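PDB 6A7T: N-acetylglucosamine-specific lectin, which binds N-acetylglucosamine and N-acetylgalactosamine as a C-type lectin whose sugar recognition does not depend on calcium. Local coordinates for residues B[100-103]-B[107-110]. Numbering follows the deposited sequence.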
# COMPACT_ATOMS: atom_id res chain seq x y z
N ASP B 100 1.34 16.94 2.35
CA ASP B 100 0.37 16.28 1.47
C ASP B 100 -0.86 15.82 2.25
O ASP B 100 -0.93 15.90 3.48
CB ASP B 100 0.98 15.12 0.68
CG ASP B 100 1.43 13.88 1.46
OD1 ASP B 100 0.96 13.65 2.60
OD2 ASP B 100 2.28 13.14 0.91
N TYR B 101 -1.82 15.33 1.48
CA TYR B 101 -2.97 14.57 2.01
C TYR B 101 -2.64 13.08 2.06
O TYR B 101 -2.24 12.54 1.07
CB TYR B 101 -4.20 14.74 1.13
CG TYR B 101 -4.92 16.06 1.22
CD1 TYR B 101 -5.55 16.48 2.40
CD2 TYR B 101 -5.03 16.87 0.10
CE1 TYR B 101 -6.23 17.68 2.44
CE2 TYR B 101 -5.72 18.07 0.14
CZ TYR B 101 -6.36 18.47 1.31
OH TYR B 101 -7.00 19.68 1.42
N ARG B 102 -2.80 12.49 3.23
CA ARG B 102 -2.67 11.05 3.36
C ARG B 102 -3.47 10.59 4.58
O ARG B 102 -4.11 11.40 5.31
CB ARG B 102 -1.17 10.73 3.41
CG ARG B 102 -0.47 11.29 4.65
CD ARG B 102 0.98 10.87 4.75
NE ARG B 102 1.76 11.21 3.57
CZ ARG B 102 2.94 10.67 3.30
NH1 ARG B 102 3.35 9.63 4.01
NH2 ARG B 102 3.68 11.15 2.30
N TRP B 103 -3.43 9.28 4.86
CA TRP B 103 -4.14 8.71 5.93
C TRP B 103 -3.50 9.12 7.25
O TRP B 103 -2.31 9.40 7.28
CB TRP B 103 -4.26 7.19 5.80
CG TRP B 103 -4.87 6.77 4.50
CD1 TRP B 103 -4.27 6.06 3.50
CD2 TRP B 103 -6.22 7.00 4.05
NE1 TRP B 103 -5.14 5.86 2.45
CE2 TRP B 103 -6.35 6.44 2.78
CE3 TRP B 103 -7.32 7.67 4.61
CZ2 TRP B 103 -7.51 6.52 2.01
CZ3 TRP B 103 -8.47 7.72 3.87
CH2 TRP B 103 -8.57 7.18 2.60
N SER B 107 0.30 6.72 6.31
CA SER B 107 0.44 5.98 5.07
C SER B 107 -0.06 6.81 3.90
O SER B 107 -1.13 7.42 3.99
CB SER B 107 -0.22 4.65 5.12
OG SER B 107 -1.62 4.74 5.24
N PRO B 108 0.68 6.90 2.78
CA PRO B 108 0.18 7.56 1.57
C PRO B 108 -1.02 6.85 0.95
O PRO B 108 -1.20 5.65 1.11
CB PRO B 108 1.29 7.43 0.53
CG PRO B 108 2.51 7.08 1.32
CD PRO B 108 2.05 6.39 2.58
N PHE B 109 -1.81 7.60 0.20
CA PHE B 109 -2.88 6.99 -0.53
C PHE B 109 -2.30 5.96 -1.48
O PHE B 109 -1.21 6.20 -2.05
CB PHE B 109 -3.65 8.03 -1.33
CG PHE B 109 -4.41 9.08 -0.55
CD1 PHE B 109 -4.96 8.80 0.69
CD2 PHE B 109 -4.55 10.36 -1.07
CE1 PHE B 109 -5.65 9.77 1.38
CE2 PHE B 109 -5.24 11.34 -0.38
CZ PHE B 109 -5.79 11.04 0.84
N THR B 110 -3.07 4.87 -1.63
CA THR B 110 -2.89 3.86 -2.65
C THR B 110 -4.00 4.03 -3.67
O THR B 110 -3.82 4.62 -4.72
CB THR B 110 -2.80 2.47 -2.00
OG1 THR B 110 -3.82 2.25 -1.01
CG2 THR B 110 -1.49 2.26 -1.27
O HOH W 1 -1.00 10.36 0.02
O HOH W 2 -5.68 5.00 -0.51
O HOH W 3 -3.28 3.64 1.42
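W103 and F109 both turn CG away from their own carbonyl carbon (chi1 -55° and -65°), and their side chains cross at about a right angle. The edge of F109 meets the face of W103 in a T-shaped stack. The F109 ring centre lies 4.9 Å from that of the six-membered ring of W103, and CE1 sits over the middle of the indole. F109 CD1 comes within 3.4 Å of W103 CE2. One face of the phenyl lies against the strand backbone. R102 CA makes a CH-pi contact with it, and Y101 O lies toward the rim of the same face.

The main chains meet at a single direct hydrogen bond, W103 N to S107 O, 3.1 Å. Further along, a water takes over: it donates to Y101 O and accepts from F109 N, 2.9 Å away. The chain thus folds back along strand 100-103, an edge strand, within this chain, of a four-stranded antiparallel sheet in the C-type lectin domain. In this fold a long loop region follows and leads to strand 125-131. W138 also packs on both rings, and A92 of strand 87-95 touches both.

W103 NE1 hydrogen-bonds to a water at 3.1 Å, near the indole plane, and that water also accepts from T110 N. A third water donates to P108 O and to T110 OG1.

On the other side of the strand, R102 bends at chi3 (55°) and grips D100 side-on. NE reaches OD1 of D100 at 2.7 Å and NH2 reaches OD2, both nearly in the guanidinium plane and on syn lone pairs. This paired salt bridge fixes the rotation of the guanidinium. P108 lies alongside, with CG 3.8 Å from R102 NH1, which also bonds to G106 O.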